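Side-chain contacts in cytochrome P450 (CYP102L1) (Mycobacterium phage Adler, PDB 6N6Q), which binds a haem group and probably acts as a monooxygenase, as other cytochromes P450 do: residues Ile185-Val188 with Leu189-Leu192; Ala195-Thr199 with Asp200-Phe204; Leu328-Leu331 with Arg332-Asp336; Thr356-Glu360 with Gly361-Phe365; Glu399-Arg402 with Lys403-Pro406. One frame throughout, in Å; residues are numbered along the deposited sequence.

Interaction 1: residues Ile185-Val188 with Leu189-Leu192; sequences ITAV and LREL
Glu191 N gives its hydrogen to Ala187 O at 2.9 Å, and one residue on, Leu192 N does the same to Val188 O. The backbone N-H of Arg190 makes the straightest of the four bonds, 172° at the hydrogen, to Thr186 O. On that side of the helix the Arg190 chain bends back at chi3 (-55°), so that its guanidinium lies over Thr186 and Ala187: NH1 comes 3.2 Å from Thr186 CG2, and one face of the group looks onto Thr186 O and Ala187 CA. Its charge is met by Asp220, while Glu191 turns its carboxylate to His217, both on helix 212-237. The apolar side is looser, Val188 CG1 standing 4.4 Å from Leu192 CD1. Thr186 OG1 bonds to Asn182 O, and CG2 is the branch that meets the arginine. This is the i to i+4 pattern of an alpha helix, here helix 183-196, which by its place in the chain probably corresponds to the F helix of P450s and packs on the following long helix.

Interaction 2: residues Ala195-Thr199 with Asp200-Phe204; sequences ANRRT and DSIPF
The tight part of this turn is centred on Arg198 O, which takes the hydroxyl of Ser201 at 2.7 Å from OG and, more weakly, the N-H of Ile202. The Ser201 donor lies in the carbonyl plane on a lone pair, and it gets there because chi1 of 63° puts OG between the serine's own backbone N and carbonyl carbon, folded back on the chain. Close beside it, Ile202 slips its CG1 branch under the Arg197 side chain: CG1 lies 3.6 Å off the guanidinium plane, toward the rim, and the two side chains cross at about a right angle. Ile202 CD1 reaches 3.3 Å from Arg197 O, while Pro203 CD comes within 3.6 Å of Arg197 NH1. The arginine is fixed from outside as well, by a salt bridge to Glu206, a hydrogen bond from NE to Tyr194 O and a cation-pi contact with the Tyr194 ring. The turn follows the end of helix 183-196 and opens what is probably the F-G loop, which in P450s commonly borders the substrate channel. On the solvent side things are slack. Thr199 CG2 sits 4.0 Å from Asp200 OD1, and that carboxylate stays 5.6 Å from Arg198 NE, too far for an ion pair; Arg198 instead reaches Asp56 through NH1.

Interaction 3: residues Leu328-Leu331 with Arg332-Asp336; sequences LRYL and RLVID
Backbone bonds come first: Leu333 N to Arg329 O at 3.0 Å, Val334 N to Tyr330 O at 2.9 Å, and longer ones from Arg332 N to Leu328 O and from Ile335 N to Leu331 O. Leu331 O is gripped twice, since Val334 N adds a weak bond. Leu328 occupies the N-cap position, and Glu307 takes the early N-H groups of Tyr330 and Leu331 with its two carboxylate oxygens. This is the start of helix 329-341, the K helix of the P450 fold, which farther along carries the ExxR motif of the family. Among apolar contacts, four residues apart, Tyr330 CE2 lies 3.8 Å from Val334 CG2, the methyl meeting the ring at a slant, and, three apart, Leu331 CD1 is 4.4 Å from Val334 CB. One contact mixes charge with hydrocarbon: the extended Arg329 chain leaves its backbone with CG opposite the N (chi1 159°), and Leu333 CD1 sits 3.7 Å above one face of the guanidinium, nearer its rim. The ionic contact lies inside 332-336, where Arg332 NE makes a weak salt-bridge bond to Asp336 OD1 at 3.3 Å. The Ile335 side chain, about 6 Å from the haem, packs on Met429, Val430 and Leu433 of helix 422-439.

Interaction 4: residues Thr356-Glu360 with Gly361-Phe365; sequences TTIGE and GRYAF
Thr356 and Phe365 form an antiparallel hydrogen-bonded pair, Thr356 N to Phe365 O at 2.9 Å and Phe365 N to Thr356 O at 2.8 Å, with Thr357 opposite Ala364 as the next, non-hydrogen-bonded pair. Ile358 N adds a weak bond to Tyr363 O. Thr357 CG2 lies 4.0 Å from Ala364 CB on one face; the bulkier contact comes from Ile358. Its CG1 branch stands between its own N and carbonyl carbon (chi1 51°), which carries CD1 to 3.6 Å from Phe365 CE2 and leaves CG1 3.9 Å from Tyr363 CB. At the exposed tip, Glu360 OE1 and Arg362 NH2 make a long salt bridge of 3.5 Å; the side chains run alongside each other, their flat ends 68° apart. Arg362 CG covers the centre of one face of the Tyr363 ring. This small beta hairpin leans on its neighbours through Ile358, which touches Ile49 of strand 49-53 and Leu67, Glu70 and Ile71 of helix 65-71, and through Phe365, edge-to-face with Trp77 of strand 77-79.

Interaction 5: residues Glu399-Arg402 with Lys403-Pro406; sequences ENRR and KLGP
The flat group that counts here is the Arg401 carbonyl, and Leu404 N comes at it from above: the donor is 64° out of the carbonyl plane, off the lone pairs, and the bond to Arg401 O is 3.3 Å long. The Asn400 amide turns its OD1 toward Lys403, but OD1 and NZ remain 4.2 Å apart, a loose approach. The Arg401 side chain runs back toward the protein, where NE makes a weak hydrogen bond to His407 NE2 and the chain touches Tyr409 and Met396. This i to i+3 turn follows helix 398-402 and belongs to the largely irregular chain before the haem-binding loop, the region of the P450 meander. Lys403 lies back along the helix. With CG beside its own backbone N (chi1 -58°), CG and CD lie against Glu399 O, CD at 3.2 Å, so the aliphatic part of the lysine covers that carbonyl. Leu404 takes another side of the turn, CG 3.8 Å from Asn400 O and CD1 3.9 Å from Arg401 CA, and also touches Trp384. Gly405 follows with a positive phi of 97°, a backbone conformation glycine takes readily, and its O accepts a hydrogen bond from His407 ND1.

In the fold
Interaction 3 is the buried one, set in the helix beside the haem; interaction 1 is partly buried, and interactions 2, 4 and 5 are surface contacts. Interactions 1 and 2 share helix 183-196: regular i to i+4 bonds in its body give way to a turn whose grip comes from a serine hydroxyl and an arginine over an isoleucine. Interactions 3 and 5 lie on the same side of the chain's centre, nearest atoms about 6 Å apart without touching; Ser397 touches Arg329 and bonds to the backbone of Asn400. Interaction 4, centred about 26 Å from interaction 5, is the one built on strand pairing.

Interaction 1: residues Ile185-Val188 with Leu189-Leu192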
loop_
_atom_site.group_PDB
_atom_site.type_symbol
_atom_site.label_atom_id
_atom_site.label_comp_id
_atom_site.label_asym_id
_atom_site.label_seq_id
_atom_site.Cartn_x
_atom_site.Cartn_y
_atom_site.Cartn_z
ATOM N N ILE A 185 -2.417 -6.805 -16.736
ATOM C CA ILE A 185 -2.804 -6.722 -15.330
ATOM C C ILE A 185 -3.516 -7.997 -14.890
ATOM O O ILE A 185 -3.415 -8.400 -13.725
ATOM C CB ILE A 185 -3.659 -5.461 -15.084
ATOM C CG1 ILE A 185 -4.128 -5.389 -13.630
ATOM C CG2 ILE A 185 -4.842 -5.416 -16.024
ATOM C CD1 ILE A 185 -2.996 -5.273 -12.635
ATOM N N THR A 186 -4.219 -8.668 -15.806
ATOM C CA THR A 186 -4.847 -9.939 -15.458
ATOM C C THR A 186 -3.801 -11.013 -15.185
ATOM O O THR A 186 -3.946 -11.807 -14.247
ATOM C CB THR A 186 -5.795 -10.384 -16.574
ATOM O OG1 THR A 186 -6.787 -9.374 -16.791
ATOM C CG2 THR A 186 -6.491 -11.677 -16.198
ATOM N N ALA A 187 -2.733 -11.048 -15.987
ATOM C CA ALA A 187 -1.689 -12.046 -15.787
ATOM C C ALA A 187 -0.945 -11.818 -14.475
ATOM O O ALA A 187 -0.543 -12.778 -13.808
ATOM C CB ALA A 187 -0.717 -12.032 -16.967
ATOM N N VAL A 188 -0.751 -10.554 -14.089
ATOM C CA VAL A 188 -0.057 -10.262 -12.839
ATOM C C VAL A 188 -0.871 -10.753 -11.648
ATOM O O VAL A 188 -0.315 -11.250 -10.661
ATOM C CB VAL A 188 0.253 -8.756 -12.741
ATOM C CG1 VAL A 188 0.925 -8.433 -11.416
ATOM C CG2 VAL A 188 1.135 -8.321 -13.903
ATOM N N LEU A 189 -2.199 -10.639 -11.723
ATOM C CA LEU A 189 -3.042 -11.106 -10.624
ATOM C C LEU A 189 -3.033 -12.628 -10.527
ATOM O O LEU A 189 -2.945 -13.182 -9.425
ATOM C CB LEU A 189 -4.467 -10.581 -10.794
ATOM C CG LEU A 189 -4.652 -9.064 -10.712
ATOM C CD1 LEU A 189 -6.102 -8.693 -10.961
ATOM C CD2 LEU A 189 -4.183 -8.533 -9.365
ATOM N N ARG A 190 -3.131 -13.321 -11.666
ATOM C CA ARG A 190 -2.989 -14.774 -11.651
ATOM C C ARG A 190 -1.613 -15.189 -11.154
ATOM O O ARG A 190 -1.469 -16.238 -10.517
ATOM C CB ARG A 190 -3.234 -15.352 -13.045
ATOM C CG ARG A 190 -4.678 -15.328 -13.507
ATOM C CD ARG A 190 -4.882 -16.288 -14.672
ATOM N NE ARG A 190 -3.958 -16.022 -15.772
ATOM C CZ ARG A 190 -4.240 -15.244 -16.812
ATOM N NH1 ARG A 190 -5.426 -14.658 -16.898
ATOM N NH2 ARG A 190 -3.341 -15.053 -17.766
ATOM N N GLU A 191 -0.591 -14.378 -11.437
ATOM C CA GLU A 191 0.758 -14.693 -10.986
ATOM C C GLU A 191 0.920 -14.445 -9.491
ATOM O O GLU A 191 1.721 -15.118 -8.835
ATOM C CB GLU A 191 1.769 -13.875 -11.790
ATOM C CG GLU A 191 3.144 -14.502 -11.915
ATOM C CD GLU A 191 3.114 -15.863 -12.585
ATOM O OE1 GLU A 191 4.018 -16.676 -12.310
ATOM O OE2 GLU A 191 2.192 -16.123 -13.386
ATOM N N LEU A 192 0.169 -13.489 -8.937
ATOM C CA LEU A 192 0.196 -13.267 -7.495
ATOM C C LEU A 192 -0.484 -14.407 -6.750
ATOM O O LEU A 192 -0.007 -14.836 -5.692
ATOM C CB LEU A 192 -0.472 -11.934 -7.155
ATOM C CG LEU A 192 0.252 -10.648 -7.559
ATOM C CD1 LEU A 192 -0.682 -9.455 -7.431
ATOM C CD2 LEU A 192 1.503 -10.443 -6.718
#

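Interaction 2: residues Ala195-Thr199 with Asp200-Phe204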
loop_
_atom_site.group_PDB
_atom_site.type_symbol
_atom_site.label_atom_id
_atom_site.label_comp_id
_atom_site.label_asym_id
_atom_site.label_seq_id
_atom_site.Cartn_x
_atom_site.Cartn_y
_atom_site.Cartn_z
ATOM N N ALA A 195 1.735 -17.391 -6.625
ATOM C CA ALA A 195 2.898 -17.236 -5.760
ATOM C C ALA A 195 2.562 -17.541 -4.305
ATOM O O ALA A 195 3.366 -18.157 -3.596
ATOM C CB ALA A 195 3.464 -15.823 -5.893
ATOM N N ASN A 196 1.381 -17.122 -3.844
ATOM C CA ASN A 196 1.008 -17.316 -2.449
ATOM C C ASN A 196 0.659 -18.765 -2.135
ATOM O O ASN A 196 0.580 -19.121 -0.953
ATOM C CB ASN A 196 -0.168 -16.402 -2.089
ATOM C CG ASN A 196 -0.469 -16.389 -0.598
ATOM O OD1 ASN A 196 -1.205 -17.236 -0.092
ATOM N ND2 ASN A 196 0.100 -15.420 0.111
ATOM N N ARG A 197 0.453 -19.599 -3.156
ATOM C CA ARG A 197 0.126 -21.010 -2.980
ATOM C C ARG A 197 0.994 -21.652 -1.910
ATOM O O ARG A 197 2.225 -21.614 -1.989
ATOM C CB ARG A 197 0.312 -21.761 -4.297
ATOM C CG ARG A 197 -0.672 -21.437 -5.398
ATOM C CD ARG A 197 -0.376 -22.350 -6.569
ATOM N NE ARG A 197 1.067 -22.502 -6.727
ATOM C CZ ARG A 197 1.666 -23.612 -7.142
ATOM N NH1 ARG A 197 0.948 -24.686 -7.442
ATOM N NH2 ARG A 197 2.987 -23.649 -7.249
ATOM N N ARG A 198 0.352 -22.244 -0.910
ATOM C CA ARG A 198 1.102 -22.844 0.179
ATOM C C ARG A 198 1.659 -24.202 -0.241
ATOM O O ARG A 198 1.138 -24.866 -1.141
ATOM C CB ARG A 198 0.230 -22.979 1.427
ATOM C CG ARG A 198 1.016 -23.084 2.731
ATOM C CD ARG A 198 2.148 -22.059 2.795
ATOM N NE ARG A 198 3.396 -22.573 2.235
ATOM C CZ ARG A 198 4.489 -21.848 2.030
ATOM N NH1 ARG A 198 4.508 -20.561 2.349
ATOM N NH2 ARG A 198 5.564 -22.415 1.500
ATOM N N THR A 199 2.737 -24.609 0.440
ATOM C CA THR A 199 3.472 -25.820 0.080
ATOM C C THR A 199 2.577 -27.052 0.027
ATOM O O THR A 199 2.873 -28.001 -0.709
ATOM C CB THR A 199 4.617 -26.048 1.070
ATOM O OG1 THR A 199 5.214 -27.329 0.829
ATOM C CG2 THR A 199 4.107 -25.991 2.507
ATOM N N ASP A 200 1.485 -27.059 0.792
ATOM C CA ASP A 200 0.553 -28.177 0.719
ATOM C C ASP A 200 -0.294 -28.109 -0.545
ATOM O O ASP A 200 -0.554 -29.138 -1.177
ATOM C CB ASP A 200 -0.334 -28.205 1.964
ATOM C CG ASP A 200 0.471 -28.179 3.250
ATOM O OD1 ASP A 200 0.505 -27.118 3.909
ATOM O OD2 ASP A 200 1.081 -29.216 3.590
ATOM N N SER A 201 -0.727 -26.907 -0.930
ATOM C CA SER A 201 -1.446 -26.727 -2.185
ATOM C C SER A 201 -0.528 -26.764 -3.399
ATOM O O SER A 201 -1.025 -26.805 -4.530
ATOM C CB SER A 201 -2.223 -25.408 -2.167
ATOM O OG SER A 201 -1.347 -24.300 -2.059
ATOM N N ILE A 202 0.787 -26.742 -3.196
ATOM C CA ILE A 202 1.749 -26.883 -4.287
ATOM C C ILE A 202 1.961 -28.370 -4.545
ATOM O O ILE A 202 2.486 -29.078 -3.673
ATOM C CB ILE A 202 3.082 -26.188 -3.962
ATOM C CG1 ILE A 202 2.876 -24.685 -3.769
ATOM C CG2 ILE A 202 4.097 -26.448 -5.065
ATOM C CD1 ILE A 202 4.131 -23.954 -3.338
ATOM N N PRO A 203 1.564 -28.884 -5.708
ATOM C CA PRO A 203 1.793 -30.304 -6.000
ATOM C C PRO A 203 3.278 -30.636 -5.987
ATOM O O PRO A 203 4.116 -29.843 -6.421
ATOM C CB PRO A 203 1.185 -30.480 -7.394
ATOM C CG PRO A 203 0.197 -29.367 -7.521
ATOM C CD PRO A 203 0.803 -28.216 -6.775
ATOM N N PHE A 204 3.597 -31.831 -5.480
ATOM C CA PHE A 204 4.990 -32.242 -5.334
ATOM C C PHE A 204 5.731 -32.301 -6.663
ATOM O O PHE A 204 6.965 -32.241 -6.674
ATOM C CB PHE A 204 5.067 -33.608 -4.650
ATOM C CG PHE A 204 4.783 -33.570 -3.175
ATOM C CD1 PHE A 204 4.933 -32.397 -2.454
ATOM C CD2 PHE A 204 4.372 -34.713 -2.510
ATOM C CE1 PHE A 204 4.675 -32.364 -1.093
ATOM C CE2 PHE A 204 4.111 -34.687 -1.150
ATOM C CZ PHE A 204 4.263 -33.512 -0.441
#

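Interaction 3: residues Leu328-Leu331 with Arg332-Asp336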
loop_
_atom_site.group_PDB
_atom_site.type_symbol
_atom_site.label_atom_id
_atom_site.label_comp_id
_atom_site.label_asym_id
_atom_site.label_seq_id
_atom_site.Cartn_x
_atom_site.Cartn_y
_atom_site.Cartn_z
ATOM N N LEU A 328 -4.554 20.851 2.814
ATOM C CA LEU A 328 -5.789 20.236 3.302
ATOM C C LEU A 328 -5.456 19.467 4.574
ATOM O O LEU A 328 -5.189 18.265 4.551
ATOM C CB LEU A 328 -6.397 19.330 2.238
ATOM C CG LEU A 328 -6.769 20.001 0.915
ATOM C CD1 LEU A 328 -7.242 18.974 -0.102
ATOM C CD2 LEU A 328 -7.832 21.066 1.136
ATOM N N ARG A 329 -5.475 20.179 5.704
ATOM C CA ARG A 329 -5.068 19.578 6.973
ATOM C C ARG A 329 -6.040 18.491 7.416
ATOM O O ARG A 329 -5.623 17.384 7.778
ATOM C CB ARG A 329 -4.950 20.653 8.053
ATOM C CG ARG A 329 -5.042 20.094 9.467
ATOM C CD ARG A 329 -5.219 21.188 10.505
ATOM N NE ARG A 329 -5.715 20.657 11.773
ATOM C CZ ARG A 329 -4.940 20.196 12.748
ATOM N NH1 ARG A 329 -3.621 20.195 12.607
ATOM N NH2 ARG A 329 -5.484 19.732 13.867
ATOM N N TYR A 330 -7.341 18.790 7.406
ATOM C CA TYR A 330 -8.306 17.842 7.956
ATOM C C TYR A 330 -8.414 16.590 7.096
ATOM O O TYR A 330 -8.550 15.481 7.625
ATOM C CB TYR A 330 -9.675 18.501 8.111
ATOM C CG TYR A 330 -10.670 17.615 8.825
ATOM C CD1 TYR A 330 -10.618 17.455 10.203
ATOM C CD2 TYR A 330 -11.653 16.932 8.121
ATOM C CE1 TYR A 330 -11.521 16.642 10.863
ATOM C CE2 TYR A 330 -12.560 16.117 8.773
ATOM C CZ TYR A 330 -12.489 15.976 10.144
ATOM O OH TYR A 330 -13.389 15.168 10.799
ATOM N N LEU A 331 -8.356 16.741 5.770
ATOM C CA LEU A 331 -8.391 15.568 4.903
ATOM C C LEU A 331 -7.171 14.684 5.121
ATOM O O LEU A 331 -7.265 13.456 5.013
ATOM C CB LEU A 331 -8.493 15.995 3.439
ATOM C CG LEU A 331 -8.863 14.887 2.451
ATOM C CD1 LEU A 331 -10.107 14.148 2.921
ATOM C CD2 LEU A 331 -9.075 15.458 1.058
ATOM N N ARG A 332 -6.021 15.286 5.435
ATOM C CA ARG A 332 -4.851 14.497 5.802
ATOM C C ARG A 332 -5.084 13.751 7.112
ATOM O O ARG A 332 -4.627 12.614 7.279
ATOM C CB ARG A 332 -3.624 15.403 5.903
ATOM C CG ARG A 332 -2.379 14.729 6.456
ATOM C CD ARG A 332 -1.948 13.539 5.606
ATOM N NE ARG A 332 -0.641 13.038 6.021
ATOM C CZ ARG A 332 0.509 13.424 5.479
ATOM N NH1 ARG A 332 0.514 14.309 4.491
ATOM N NH2 ARG A 332 1.654 12.924 5.922
ATOM N N LEU A 333 -5.803 14.373 8.051
ATOM C CA LEU A 333 -6.114 13.696 9.305
ATOM C C LEU A 333 -7.105 12.559 9.100
ATOM O O LEU A 333 -7.122 11.605 9.885
ATOM C CB LEU A 333 -6.660 14.697 10.327
ATOM C CG LEU A 333 -5.680 15.754 10.835
ATOM C CD1 LEU A 333 -6.317 16.584 11.940
ATOM C CD2 LEU A 333 -4.393 15.107 11.318
ATOM N N VAL A 334 -7.936 12.641 8.061
ATOM C CA VAL A 334 -8.863 11.552 7.767
ATOM C C VAL A 334 -8.101 10.328 7.276
ATOM O O VAL A 334 -8.356 9.198 7.710
ATOM C CB VAL A 334 -9.923 12.005 6.746
ATOM C CG1 VAL A 334 -10.827 10.844 6.364
ATOM C CG2 VAL A 334 -10.743 13.155 7.307
ATOM N N ILE A 335 -7.147 10.535 6.364
ATOM C CA ILE A 335 -6.367 9.420 5.838
ATOM C C ILE A 335 -5.488 8.821 6.927
ATOM O O ILE A 335 -5.293 7.602 6.984
ATOM C CB ILE A 335 -5.532 9.874 4.629
ATOM C CG1 ILE A 335 -6.420 10.570 3.601
ATOM C CG2 ILE A 335 -4.829 8.686 3.997
ATOM C CD1 ILE A 335 -5.677 11.022 2.370
ATOM N N ASP A 336 -4.942 9.666 7.805
ATOM C CA ASP A 336 -4.106 9.168 8.891
ATOM C C ASP A 336 -4.903 8.267 9.824
ATOM O O ASP A 336 -4.446 7.182 10.201
ATOM C CB ASP A 336 -3.492 10.339 9.659
ATOM C CG ASP A 336 -2.431 11.066 8.863
ATOM O OD1 ASP A 336 -2.120 10.619 7.739
ATOM O OD2 ASP A 336 -1.904 12.084 9.359
#

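Interaction 4: residues Thr356-Glu360 with Gly361-Phe365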
loop_
_atom_site.group_PDB
_atom_site.type_symbol
_atom_site.label_atom_id
_atom_site.label_comp_id
_atom_site.label_asym_id
_atom_site.label_seq_id
_atom_site.Cartn_x
_atom_site.Cartn_y
_atom_site.Cartn_z
ATOM N N THR A 356 20.735 -9.980 20.540
ATOM C CA THR A 356 20.255 -8.900 21.389
ATOM C C THR A 356 19.098 -9.402 22.240
ATOM O O THR A 356 18.696 -10.568 22.168
ATOM C CB THR A 356 19.814 -7.679 20.570
ATOM O OG1 THR A 356 18.812 -8.072 19.623
ATOM C CG2 THR A 356 20.995 -7.054 19.841
ATOM N N THR A 357 18.572 -8.498 23.065
ATOM C CA THR A 357 17.386 -8.731 23.874
ATOM C C THR A 357 16.527 -7.478 23.830
ATOM O O THR A 357 17.052 -6.361 23.810
ATOM C CB THR A 357 17.735 -9.060 25.337
ATOM O OG1 THR A 357 18.309 -7.905 25.963
ATOM C CG2 THR A 357 18.723 -10.219 25.424
ATOM N N ILE A 358 15.209 -7.661 23.811
ATOM C CA ILE A 358 14.293 -6.528 23.889
ATOM C C ILE A 358 13.686 -6.491 25.284
ATOM O O ILE A 358 14.013 -7.322 26.137
ATOM C CB ILE A 358 13.203 -6.599 22.805
ATOM C CG1 ILE A 358 12.523 -7.969 22.814
ATOM C CG2 ILE A 358 13.790 -6.287 21.437
ATOM C CD1 ILE A 358 11.379 -8.086 21.833
ATOM N N GLY A 359 12.806 -5.526 25.530
ATOM C CA GLY A 359 12.167 -5.412 26.825
ATOM C C GLY A 359 13.108 -4.995 27.936
ATOM O O GLY A 359 13.670 -3.896 27.906
ATOM N N GLU A 360 13.291 -5.871 28.922
ATOM C CA GLU A 360 14.081 -5.584 30.114
ATOM C C GLU A 360 15.118 -6.674 30.348
ATOM O O GLU A 360 15.398 -7.062 31.487
ATOM C CB GLU A 360 13.178 -5.425 31.336
ATOM C CG GLU A 360 12.335 -6.659 31.671
ATOM C CD GLU A 360 11.038 -6.738 30.881
ATOM O OE1 GLU A 360 9.985 -7.006 31.497
ATOM O OE2 GLU A 360 11.068 -6.534 29.649
ATOM N N GLY A 361 15.718 -7.177 29.273
ATOM C CA GLY A 361 16.607 -8.310 29.352
ATOM C C GLY A 361 15.943 -9.645 29.093
ATOM O O GLY A 361 16.637 -10.615 28.769
ATOM N N ARG A 362 14.623 -9.725 29.241
ATOM C CA ARG A 362 13.891 -10.905 28.815
ATOM C C ARG A 362 13.822 -10.936 27.289
ATOM O O ARG A 362 14.166 -9.968 26.606
ATOM C CB ARG A 362 12.492 -10.910 29.437
ATOM C CG ARG A 362 11.743 -12.234 29.322
ATOM C CD ARG A 362 10.718 -12.394 30.429
ATOM N NE ARG A 362 9.867 -11.217 30.572
ATOM C CZ ARG A 362 8.902 -11.105 31.478
ATOM N NH1 ARG A 362 8.663 -12.101 32.321
ATOM N NH2 ARG A 362 8.174 -9.998 31.542
ATOM N N TYR A 363 13.390 -12.078 26.753
ATOM C CA TYR A 363 13.258 -12.269 25.312
ATOM C C TYR A 363 14.594 -12.058 24.610
ATOM O O TYR A 363 14.880 -10.961 24.123
ATOM C CB TYR A 363 12.200 -11.327 24.730
ATOM C CG TYR A 363 10.935 -11.231 25.553
ATOM C CD1 TYR A 363 10.135 -12.346 25.766
ATOM C CD2 TYR A 363 10.535 -10.021 26.108
ATOM C CE1 TYR A 363 8.977 -12.262 26.515
ATOM C CE2 TYR A 363 9.376 -9.926 26.857
ATOM C CZ TYR A 363 8.602 -11.050 27.058
ATOM O OH TYR A 363 7.448 -10.965 27.803
ATOM N N ALA A 364 15.419 -13.098 24.564
ATOM C CA ALA A 364 16.681 -13.041 23.849
ATOM C C ALA A 364 16.478 -13.464 22.401
ATOM O O ALA A 364 15.614 -14.289 22.089
ATOM C CB ALA A 364 17.727 -13.937 24.515
ATOM N N PHE A 365 17.283 -12.887 21.513
ATOM C CA PHE A 365 17.192 -13.183 20.088
ATOM C C PHE A 365 18.590 -13.339 19.516
ATOM O O PHE A 365 19.414 -12.425 19.623
ATOM C CB PHE A 365 16.424 -12.086 19.342
ATOM C CG PHE A 365 14.968 -12.018 19.701
ATOM C CD1 PHE A 365 14.052 -12.862 19.093
ATOM C CD2 PHE A 365 14.515 -11.113 20.647
ATOM C CE1 PHE A 365 12.711 -12.804 19.423
ATOM C CE2 PHE A 365 13.175 -11.050 20.980
ATOM C CZ PHE A 365 12.272 -11.895 20.367
#

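Interaction 5: residues Glu399-Arg402 with Lys403-Pro406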
loop_
_atom_site.group_PDB
_atom_site.type_symbol
_atom_site.label_atom_id
_atom_site.label_comp_id
_atom_site.label_asym_id
_atom_site.label_seq_id
_atom_site.Cartn_x
_atom_site.Cartn_y
_atom_site.Cartn_z
ATOM N N GLU A 399 -0.768 17.760 18.488
ATOM C CA GLU A 399 -0.990 18.037 19.904
ATOM C C GLU A 399 -1.702 16.879 20.593
ATOM O O GLU A 399 -1.347 16.511 21.719
ATOM C CB GLU A 399 -1.788 19.330 20.074
ATOM C CG GLU A 399 -1.026 20.589 19.695
ATOM C CD GLU A 399 0.294 20.716 20.432
ATOM O OE1 GLU A 399 1.344 20.822 19.763
ATOM O OE2 GLU A 399 0.282 20.698 21.682
ATOM N N ASN A 400 -2.711 16.295 19.939
ATOM C CA ASN A 400 -3.463 15.209 20.563
ATOM C C ASN A 400 -2.616 13.953 20.734
ATOM O O ASN A 400 -2.856 13.170 21.660
ATOM C CB ASN A 400 -4.713 14.894 19.742
ATOM C CG ASN A 400 -5.761 15.985 19.835
ATOM O OD1 ASN A 400 -5.491 17.079 20.327
ATOM N ND2 ASN A 400 -6.966 15.691 19.360
ATOM N N ARG A 401 -1.630 13.741 19.860
ATOM C CA ARG A 401 -0.774 12.568 19.978
ATOM C C ARG A 401 0.355 12.781 20.976
ATOM O O ARG A 401 0.874 11.807 21.535
ATOM C CB ARG A 401 -0.195 12.194 18.614
ATOM C CG ARG A 401 -1.202 11.604 17.645
ATOM C CD ARG A 401 -0.508 11.234 16.350
ATOM N NE ARG A 401 0.758 10.558 16.616
ATOM C CZ ARG A 401 1.696 10.337 15.703
ATOM N NH1 ARG A 401 1.513 10.742 14.452
ATOM N NH2 ARG A 401 2.820 9.715 16.043
ATOM N N ARG A 402 0.755 14.032 21.205
ATOM C CA ARG A 402 1.758 14.324 22.221
ATOM C C ARG A 402 1.239 14.048 23.628
ATOM O O ARG A 402 2.040 13.897 24.556
ATOM C CB ARG A 402 2.216 15.778 22.084
ATOM C CG ARG A 402 3.438 16.146 22.908
ATOM C CD ARG A 402 4.261 17.220 22.214
ATOM N NE ARG A 402 5.292 17.780 23.082
ATOM C CZ ARG A 402 6.317 18.508 22.649
ATOM N NH1 ARG A 402 6.457 18.757 21.353
ATOM N NH2 ARG A 402 7.208 18.983 23.509
ATOM N N LYS A 403 -0.078 13.956 23.796
ATOM C CA LYS A 403 -0.709 13.690 25.082
ATOM C C LYS A 403 -0.861 12.202 25.371
ATOM O O LYS A 403 -1.581 11.837 26.307
ATOM C CB LYS A 403 -2.082 14.366 25.136
ATOM C CG LYS A 403 -2.046 15.869 24.916
ATOM C CD LYS A 403 -3.332 16.371 24.271
ATOM C CE LYS A 403 -4.560 15.979 25.074
ATOM N NZ LYS A 403 -5.800 16.577 24.503
ATOM N N LEU A 404 -0.206 11.337 24.597
ATOM C CA LEU A 404 -0.398 9.894 24.708
ATOM C C LEU A 404 0.752 9.191 25.419
ATOM O O LEU A 404 0.521 8.400 26.337
ATOM C CB LEU A 404 -0.592 9.282 23.315
ATOM C CG LEU A 404 -1.885 9.632 22.577
ATOM C CD1 LEU A 404 -1.886 9.011 21.189
ATOM C CD2 LEU A 404 -3.094 9.172 23.374
ATOM N N GLY A 405 1.988 9.455 25.008
ATOM C CA GLY A 405 3.123 8.732 25.523
ATOM C C GLY A 405 3.525 7.597 24.602
ATOM O O GLY A 405 3.516 7.732 23.374
ATOM N N PRO A 406 3.887 6.448 25.183
ATOM C CA PRO A 406 4.328 5.311 24.361
ATOM C C PRO A 406 3.225 4.762 23.469
ATOM O O PRO A 406 2.283 4.123 23.950
ATOM C CB PRO A 406 4.769 4.273 25.403
ATOM C CG PRO A 406 5.008 5.057 26.657
ATOM C CD PRO A 406 4.010 6.170 26.622
#